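Local coordinates for protein glucose dehydrogenase (Haloferax mediterranei, PDB 2B5V) that catalyses the zinc-dependent oxidation of D-glucose and several related aldose sugars with NADP+ or NAD+ as electron acceptor, NADP+ being preferred, and works as a homodimer, at residues A[176-181]-A[245-250]; A[201-206]-A[239-244]. All coordinates share one frame; numbering follows the deposited sequence.

Both contacts belong to the parallel, nucleotide-binding sheet of the Rossmann-type domain, in which strand 175-179 lies between strands 201-206 and 243-248. Contact 1 pairs that central strand with 243-248; contact 2 passes over it, joining 201-206 to the chain that leads into 243-248. Their centres are about 9 Å apart. The backbone of strand 175-179 ties them together, with Val178 O 2.8 Å from Leu205 N, and so does packing of Phe177 CD1 3.5 Å from Tyr203 CB. At the C-terminal ends of the strands both reach NADP: contact 1 meets its adenosine ribose, and in contact 2 Gly206 C lies 3.5 Å from adenine C2A.

Contact 1 of 2, residues A[176-181]-A[245-250]; sequences AFVLGN and FIYEAT. With NAP (NADP nicotinamide-adenine-dinucleotide phosphate), chain B.
Phe177 N to Phe245 O, Tyr247 N to Phe177 O, Leu179 N to Tyr247 O and Ala249 N to Leu179 O are the four backbone hydrogen bonds that zip strands 175-179 and 243-248 into a parallel pair of the Rossmann sheet. The straightest, from Leu179 N to Tyr247 O, measures 2.8 Å at 172°.

Apolar packing fills the sheet face carrying Phe177, Leu179 and Ile246. Chi1 of Leu179 (-43°) sets CG over this face, beside its own backbone N, and the two methyls diverge from there. Leu179 CD1 sits 3.8 Å from Ile246 CG2, the two side chains slanting across each other; CD1 also touches Glu248 CB at 4.0 Å, where the side chains cross at about a right angle. The other branch, Leu179 CD2, lies 3.4 Å above the plane of the Phe177 ring, over its centre. With only an alanine here, Ile246 CG2 would probably lose its partner and the Phe177 ring the methyl over its face. On the other face, Ala176 CB meets the Phe245 ring at its edge.

The polar grip is at the C-terminal ends of the strands. Glu248 OE2 takes Thr250 N at 3.0 Å from above the carboxylate plane, and Gly251 N as well, while OE1 accepts Gly273 N. Asn181 OD1 accepts a hydrogen bond from the ribose O3B of NADP at 3.1 Å, and Ala249 O lies 3.0 Å from C5D. At Gly180 a CB would collide with Ala249 O. The chemistry implies a buried, apolar strand pair whose carboxylate ties down the turn beside the cofactor through the amides of Thr250 and Gly251.

Contact 2 of 2, residues A[201-206]-A[239-244]; sequences NLYCLG and VYEQMD. With NAP (NADP nicotinamide-adenine-dinucleotide phosphate), chain B.
In the Rossmann-type domain, the chain leaving helix 236-239 to start strand 243-248 passes beside strand 201-206, and Tyr203 is the side chain that bridges them. The two are not sheet neighbours, since strand 175-179 runs between them; the nearest CA atoms, those of Tyr203 and Met243, are 9.0 Å apart, and side chains make the whole contact.

Tyr240, Glu241 and Met243 of 239-244 meet the Tyr203 ring. Tyr240 receives it in an offset edge-to-face pair: the edge of Tyr203, led by CE2, is directed at the face of Tyr240, with the ring planes at 62° and the centroids 5.7 Å apart. Tyr203 CE2 also packs 3.7 Å from Tyr240 CB. Val239 CG1 covers one face of the Tyr240 ring, toward its rim. Met243 makes a Met-aromatic contact; its SD stands 4.2 Å from the ring centroid in an oblique position, 40° off the normal, and comes nearest to CD1 at 3.5 Å. The bend at chi2 brings SD round to the ring, although the side chain of Met243 does not set out toward the strand.

Phe177 of strand 175-179 and Thr224 of strand 224-227 also touch Tyr203. At the outer end of the contact Asn201 OD1 lies 3.2 Å from Glu241 OE2, two acceptors that are not bonded to each other. That same carboxylate oxygen is the acceptor for the phenol: Tyr203 OH donates to the anti lone pair of Glu241 OE2 at 2.5 Å, with the carboxylate turned 90° to the ring and OE2 lying in the ring plane.

Contact 1 of 2, residues A[176-181]-A[245-250]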
loop_
_atom_site.group_PDB
_atom_site.type_symbol
_atom_site.label_atom_id
_atom_site.label_comp_id
_atom_site.label_asym_id
_atom_site.label_seq_id
_atom_site.Cartn_x
_atom_site.Cartn_y
_atom_site.Cartn_z
ATOM N N ALA A 176 13.505 2.180 -11.067
ATOM C CA ALA A 176 13.459 1.606 -9.724
ATOM C C ALA A 176 14.610 2.176 -8.889
ATOM O O ALA A 176 15.735 2.383 -9.388
ATOM C CB ALA A 176 13.543 0.074 -9.810
ATOM N N PHE A 177 14.335 2.421 -7.620
ATOM C CA PHE A 177 15.302 3.017 -6.681
ATOM C C PHE A 177 15.445 2.158 -5.393
ATOM O O PHE A 177 14.471 1.982 -4.643
ATOM C CB PHE A 177 14.755 4.416 -6.356
ATOM C CG PHE A 177 15.666 5.299 -5.534
ATOM C CD1 PHE A 177 17.055 5.093 -5.493
ATOM C CD2 PHE A 177 15.127 6.406 -4.861
ATOM C CE1 PHE A 177 17.888 5.988 -4.798
ATOM C CE2 PHE A 177 15.942 7.298 -4.162
ATOM C CZ PHE A 177 17.336 7.086 -4.134
ATOM N N VAL A 178 16.634 1.606 -5.144
ATOM C CA VAL A 178 16.855 0.790 -3.944
ATOM C C VAL A 178 17.562 1.677 -2.928
ATOM O O VAL A 178 18.588 2.279 -3.226
ATOM C CB VAL A 178 17.755 -0.436 -4.225
ATOM C CG1 VAL A 178 18.015 -1.201 -2.917
ATOM C CG2 VAL A 178 17.099 -1.363 -5.252
ATOM N N LEU A 179 17.001 1.780 -1.734
ATOM C CA LEU A 179 17.615 2.574 -0.684
ATOM C C LEU A 179 18.429 1.615 0.198
ATOM O O LEU A 179 17.868 0.700 0.809
ATOM C CB LEU A 179 16.540 3.252 0.163
ATOM C CG LEU A 179 15.388 3.856 -0.646
ATOM C CD1 LEU A 179 14.416 4.538 0.297
ATOM C CD2 LEU A 179 15.942 4.882 -1.656
ATOM N N GLY A 180 19.750 1.810 0.259
ATOM C CA GLY A 180 20.572 0.938 1.091
ATOM C C GLY A 180 21.513 0.106 0.255
ATOM O O GLY A 180 21.098 -0.545 -0.711
ATOM N N ASN A 181 22.791 0.112 0.633
ATOM C CA ASN A 181 23.794 -0.625 -0.110
ATOM C C ASN A 181 24.351 -1.792 0.702
ATOM O O ASN A 181 25.512 -2.156 0.562
ATOM C CB ASN A 181 24.913 0.335 -0.553
ATOM C CG ASN A 181 25.533 1.073 0.610
ATOM O OD1 ASN A 181 24.837 1.532 1.522
ATOM N ND2 ASN A 181 26.855 1.200 0.582
ATOM N N PHE A 245 9.212 2.618 -8.681
ATOM C CA PHE A 245 9.259 1.633 -7.611
ATOM C C PHE A 245 10.430 1.917 -6.692
ATOM O O PHE A 245 11.559 2.061 -7.167
ATOM C CB PHE A 245 9.467 0.229 -8.207
ATOM C CG PHE A 245 9.578 -0.863 -7.176
ATOM C CD1 PHE A 245 8.557 -1.076 -6.250
ATOM C CD2 PHE A 245 10.699 -1.695 -7.133
ATOM C CE1 PHE A 245 8.648 -2.103 -5.295
ATOM C CE2 PHE A 245 10.800 -2.721 -6.190
ATOM C CZ PHE A 245 9.773 -2.928 -5.266
ATOM N N ILE A 246 10.164 1.961 -5.393
ATOM C CA ILE A 246 11.212 2.190 -4.397
ATOM C C ILE A 246 11.259 1.003 -3.438
ATOM O O ILE A 246 10.213 0.498 -3.004
ATOM C CB ILE A 246 10.982 3.509 -3.587
ATOM C CG1 ILE A 246 11.216 4.715 -4.510
ATOM C CG2 ILE A 246 11.966 3.587 -2.408
ATOM C CD1 ILE A 246 10.885 6.077 -3.877
ATOM N N TYR A 247 12.473 0.539 -3.129
ATOM C CA TYR A 247 12.635 -0.587 -2.220
ATOM C C TYR A 247 13.527 -0.068 -1.107
ATOM O O TYR A 247 14.699 0.225 -1.323
ATOM C CB TYR A 247 13.286 -1.754 -2.974
ATOM C CG TYR A 247 13.452 -3.038 -2.174
ATOM C CD1 TYR A 247 12.630 -4.159 -2.392
ATOM C CD2 TYR A 247 14.484 -3.154 -1.250
ATOM C CE1 TYR A 247 12.865 -5.366 -1.697
ATOM C CE2 TYR A 247 14.716 -4.318 -0.570
ATOM C CZ TYR A 247 13.915 -5.425 -0.792
ATOM O OH TYR A 247 14.231 -6.568 -0.089
ATOM N N GLU A 248 12.938 0.074 0.077
ATOM C CA GLU A 248 13.636 0.588 1.230
ATOM C C GLU A 248 14.298 -0.508 2.052
ATOM O O GLU A 248 13.633 -1.386 2.610
ATOM C CB GLU A 248 12.657 1.412 2.092
ATOM C CG GLU A 248 13.237 1.968 3.402
ATOM C CD GLU A 248 13.292 0.949 4.522
ATOM O OE1 GLU A 248 12.281 0.243 4.731
ATOM O OE2 GLU A 248 14.338 0.855 5.211
ATOM N N ALA A 249 15.623 -0.470 2.118
ATOM C CA ALA A 249 16.349 -1.457 2.897
ATOM C C ALA A 249 17.461 -0.768 3.708
ATOM O O ALA A 249 18.597 -1.232 3.726
ATOM C CB ALA A 249 16.931 -2.533 1.977
ATOM N N THR A 250 17.122 0.351 4.364
ATOM C CA THR A 250 18.100 1.063 5.170
ATOM C C THR A 250 17.780 1.012 6.650
ATOM O O THR A 250 18.679 1.073 7.486
ATOM C CB THR A 250 18.200 2.547 4.797
ATOM O OG1 THR A 250 16.914 3.166 4.960
ATOM C CG2 THR A 250 18.654 2.708 3.380
HETATM P PA NAP B . 22.705 -3.474 6.607
HETATM O O1A NAP B . 22.688 -2.732 7.806
HETATM O O2A NAP B . 23.718 -4.510 6.176
HETATM O O5B NAP B . 22.663 -2.476 5.396
HETATM C C5B NAP B . 21.865 -1.263 5.489
HETATM C C4B NAP B . 22.695 -0.362 4.571
HETATM O O4B NAP B . 22.019 0.940 4.430
HETATM C C3B NAP B . 24.148 0.014 5.069
HETATM O O3B NAP B . 25.018 -0.261 3.998
HETATM C C2B NAP B . 24.057 1.502 5.438
HETATM O O2B NAP B . 25.205 2.277 5.117
HETATM C C1B NAP B . 22.869 2.009 4.603
HETATM N N9A NAP B . 22.265 3.164 5.210
HETATM C C8A NAP B . 21.703 3.383 6.447
HETATM N N7A NAP B . 21.264 4.613 6.619
HETATM C C5A NAP B . 21.562 5.237 5.422
HETATM C C6A NAP B . 21.344 6.551 5.018
HETATM N N6A NAP B . 20.781 7.547 5.742
HETATM N N1A NAP B . 21.755 6.893 3.731
HETATM C C2A NAP B . 22.350 5.948 2.896
HETATM N N3A NAP B . 22.579 4.639 3.287
HETATM C C4A NAP B . 22.169 4.336 4.545
HETATM O O3 NAP B . 21.342 -4.267 6.437
HETATM P PN NAP B . 20.970 -5.432 5.391
HETATM O O1N NAP B . 21.040 -4.996 3.961
HETATM O O2N NAP B . 21.079 -6.848 5.709
HETATM O O5D NAP B . 19.571 -4.895 6.014
HETATM C C5D NAP B . 18.856 -3.696 5.500
HETATM C C4D NAP B . 17.617 -3.455 6.380
HETATM O O4D NAP B . 16.626 -4.495 6.101
HETATM C C3D NAP B . 17.798 -3.511 7.962
HETATM O O3D NAP B . 17.025 -2.499 8.644
HETATM C C2D NAP B . 17.314 -4.897 8.315
HETATM O O2D NAP B . 16.845 -4.950 9.643
HETATM C C1D NAP B . 16.206 -5.069 7.357
HETATM N N1N NAP B . 15.755 -6.421 7.005
HETATM C C2N NAP B . 14.385 -6.705 6.948
HETATM C C3N NAP B . 13.977 -7.964 6.620
HETATM C C7N NAP B . 12.467 -8.236 6.555
HETATM O O7N NAP B . 12.138 -9.374 6.310
HETATM N N7N NAP B . 11.594 -7.277 6.768
HETATM C C4N NAP B . 14.947 -9.031 6.340
HETATM C C5N NAP B . 16.327 -8.701 6.398
HETATM C C6N NAP B . 16.759 -7.390 6.730
HETATM P P2B NAP B . 26.521 2.431 6.076
HETATM O O1X NAP B . 27.139 1.045 6.150
HETATM O O2X NAP B . 27.306 3.413 5.277
HETATM O O3X NAP B . 26.013 2.918 7.417
#

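Contact 2 of 2, residues A[201-206]-A[239-244]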
loop_
_atom_site.group_PDB
_atom_site.type_symbol
_atom_site.label_atom_id
_atom_site.label_comp_id
_atom_site.label_asym_id
_atom_site.label_seq_id
_atom_site.Cartn_x
_atom_site.Cartn_y
_atom_site.Cartn_z
ATOM N N ASN A 201 15.883 2.247 -15.884
ATOM C CA ASN A 201 16.854 2.981 -15.083
ATOM C C ASN A 201 16.828 2.525 -13.639
ATOM O O ASN A 201 15.772 2.553 -12.985
ATOM C CB ASN A 201 16.572 4.470 -15.153
ATOM C CG ASN A 201 16.634 4.990 -16.564
ATOM O OD1 ASN A 201 15.706 5.620 -17.032
ATOM N ND2 ASN A 201 17.729 4.720 -17.249
ATOM N N LEU A 202 17.997 2.113 -13.152
ATOM C CA LEU A 202 18.129 1.634 -11.774
ATOM C C LEU A 202 18.964 2.608 -10.959
ATOM O O LEU A 202 19.912 3.209 -11.479
ATOM C CB LEU A 202 18.789 0.267 -11.768
ATOM C CG LEU A 202 18.038 -0.856 -12.478
ATOM C CD1 LEU A 202 18.766 -2.168 -12.222
ATOM C CD2 LEU A 202 16.663 -0.950 -11.956
ATOM N N TYR A 203 18.629 2.748 -9.680
ATOM C CA TYR A 203 19.341 3.694 -8.814
ATOM C C TYR A 203 19.530 3.064 -7.447
ATOM O O TYR A 203 18.695 2.260 -7.008
ATOM C CB TYR A 203 18.517 4.966 -8.625
ATOM C CG TYR A 203 18.235 5.752 -9.893
ATOM C CD1 TYR A 203 17.166 5.412 -10.736
ATOM C CD2 TYR A 203 19.053 6.842 -10.255
ATOM C CE1 TYR A 203 16.908 6.148 -11.915
ATOM C CE2 TYR A 203 18.817 7.565 -11.428
ATOM C CZ TYR A 203 17.748 7.218 -12.250
ATOM O OH TYR A 203 17.535 7.925 -13.413
ATOM N N CYS A 204 20.603 3.427 -6.754
ATOM C CA CYS A 204 20.825 2.871 -5.417
ATOM C C CYS A 204 21.421 3.909 -4.498
ATOM O O CYS A 204 22.444 4.528 -4.822
ATOM C CB CYS A 204 21.741 1.650 -5.483
ATOM S SG CYS A 204 21.964 0.750 -3.900
ATOM N N LEU A 205 20.787 4.061 -3.341
ATOM C CA LEU A 205 21.174 5.016 -2.304
ATOM C C LEU A 205 22.177 4.470 -1.289
ATOM O O LEU A 205 21.977 3.378 -0.723
ATOM C CB LEU A 205 19.912 5.454 -1.523
ATOM C CG LEU A 205 20.095 6.687 -0.627
ATOM C CD1 LEU A 205 19.898 7.947 -1.463
ATOM C CD2 LEU A 205 19.114 6.664 0.528
ATOM N N GLY A 206 23.242 5.237 -1.040
ATOM C CA GLY A 206 24.247 4.838 -0.059
ATOM C C GLY A 206 24.845 6.127 0.504
ATOM O O GLY A 206 24.384 7.227 0.167
ATOM N N VAL A 239 16.909 16.001 -9.115
ATOM C CA VAL A 239 18.202 15.681 -9.670
ATOM C C VAL A 239 18.206 14.563 -10.715
ATOM O O VAL A 239 18.939 14.645 -11.701
ATOM C CB VAL A 239 19.172 15.348 -8.524
ATOM C CG1 VAL A 239 20.579 15.061 -9.070
ATOM C CG2 VAL A 239 19.170 16.505 -7.522
ATOM N N TYR A 240 17.401 13.519 -10.512
ATOM C CA TYR A 240 17.378 12.420 -11.466
ATOM C C TYR A 240 16.016 12.283 -12.094
ATOM O O TYR A 240 15.794 12.772 -13.190
ATOM C CB TYR A 240 17.797 11.094 -10.792
ATOM C CG TYR A 240 19.142 11.194 -10.101
ATOM C CD1 TYR A 240 19.225 11.524 -8.752
ATOM C CD2 TYR A 240 20.333 11.010 -10.816
ATOM C CE1 TYR A 240 20.455 11.670 -8.116
ATOM C CE2 TYR A 240 21.577 11.152 -10.192
ATOM C CZ TYR A 240 21.627 11.485 -8.834
ATOM O OH TYR A 240 22.835 11.636 -8.178
ATOM N N GLU A 241 15.100 11.611 -11.403
ATOM C CA GLU A 241 13.747 11.437 -11.918
ATOM C C GLU A 241 12.864 10.851 -10.821
ATOM O O GLU A 241 13.358 10.424 -9.780
ATOM C CB GLU A 241 13.746 10.506 -13.141
ATOM C CG GLU A 241 14.258 9.088 -12.871
ATOM C CD GLU A 241 14.231 8.164 -14.130
ATOM O OE1 GLU A 241 13.192 8.086 -14.796
ATOM O OE2 GLU A 241 15.251 7.501 -14.444
ATOM N N GLN A 242 11.557 10.873 -11.037
ATOM C CA GLN A 242 10.636 10.283 -10.081
ATOM C C GLN A 242 10.770 8.788 -10.330
ATOM O O GLN A 242 10.961 8.355 -11.470
ATOM C CB GLN A 242 9.226 10.705 -10.374
ATOM C CG GLN A 242 9.072 12.172 -10.485
ATOM C CD GLN A 242 7.620 12.540 -10.559
ATOM O OE1 GLN A 242 6.968 12.739 -9.539
ATOM N NE2 GLN A 242 7.094 12.599 -11.769
ATOM N N MET A 243 10.630 8.009 -9.271
ATOM C CA MET A 243 10.815 6.565 -9.328
ATOM C C MET A 243 9.529 5.771 -9.277
ATOM O O MET A 243 8.751 5.928 -8.354
ATOM C CB MET A 243 11.692 6.155 -8.147
ATOM C CG MET A 243 12.979 7.001 -8.031
ATOM S SD MET A 243 14.213 6.580 -9.320
ATOM C CE MET A 243 13.432 7.128 -10.760
ATOM N N ASP A 244 9.321 4.895 -10.250
ATOM C CA ASP A 244 8.108 4.093 -10.241
ATOM C C ASP A 244 8.050 3.118 -9.081
ATOM O O ASP A 244 6.973 2.840 -8.540
ATOM C CB ASP A 244 7.985 3.325 -11.545
ATOM C CG ASP A 244 7.783 4.255 -12.725
ATOM O OD1 ASP A 244 6.836 5.076 -12.658
ATOM O OD2 ASP A 244 8.570 4.167 -13.698
HETATM P PA NAP B . 22.705 -3.474 6.607
HETATM O O1A NAP B . 22.688 -2.732 7.806
HETATM O O2A NAP B . 23.718 -4.510 6.176
HETATM O O5B NAP B . 22.663 -2.476 5.396
HETATM C C5B NAP B . 21.865 -1.263 5.489
HETATM C C4B NAP B . 22.695 -0.362 4.571
HETATM O O4B NAP B . 22.019 0.940 4.430
HETATM C C3B NAP B . 24.148 0.014 5.069
HETATM O O3B NAP B . 25.018 -0.261 3.998
HETATM C C2B NAP B . 24.057 1.502 5.438
HETATM O O2B NAP B . 25.205 2.277 5.117
HETATM C C1B NAP B . 22.869 2.009 4.603
HETATM N N9A NAP B . 22.265 3.164 5.210
HETATM C C8A NAP B . 21.703 3.383 6.447
HETATM N N7A NAP B . 21.264 4.613 6.619
HETATM C C5A NAP B . 21.562 5.237 5.422
HETATM C C6A NAP B . 21.344 6.551 5.018
HETATM N N6A NAP B . 20.781 7.547 5.742
HETATM N N1A NAP B . 21.755 6.893 3.731
HETATM C C2A NAP B . 22.350 5.948 2.896
HETATM N N3A NAP B . 22.579 4.639 3.287
HETATM C C4A NAP B . 22.169 4.336 4.545
HETATM O O3 NAP B . 21.342 -4.267 6.437
HETATM P PN NAP B . 20.970 -5.432 5.391
HETATM O O1N NAP B . 21.040 -4.996 3.961
HETATM O O2N NAP B . 21.079 -6.848 5.709
HETATM O O5D NAP B . 19.571 -4.895 6.014
HETATM C C5D NAP B . 18.856 -3.696 5.500
HETATM C C4D NAP B . 17.617 -3.455 6.380
HETATM O O4D NAP B . 16.626 -4.495 6.101
HETATM C C3D NAP B . 17.798 -3.511 7.962
HETATM O O3D NAP B . 17.025 -2.499 8.644
HETATM C C2D NAP B . 17.314 -4.897 8.315
HETATM O O2D NAP B . 16.845 -4.950 9.643
HETATM C C1D NAP B . 16.206 -5.069 7.357
HETATM N N1N NAP B . 15.755 -6.421 7.005
HETATM C C2N NAP B . 14.385 -6.705 6.948
HETATM C C3N NAP B . 13.977 -7.964 6.620
HETATM C C7N NAP B . 12.467 -8.236 6.555
HETATM O O7N NAP B . 12.138 -9.374 6.310
HETATM N N7N NAP B . 11.594 -7.277 6.768
HETATM C C4N NAP B . 14.947 -9.031 6.340
HETATM C C5N NAP B . 16.327 -8.701 6.398
HETATM C C6N NAP B . 16.759 -7.390 6.730
HETATM P P2B NAP B . 26.521 2.431 6.076
HETATM O O1X NAP B . 27.139 1.045 6.150
HETATM O O2X NAP B . 27.306 3.413 5.277
HETATM O O3X NAP B . 26.013 2.918 7.417
#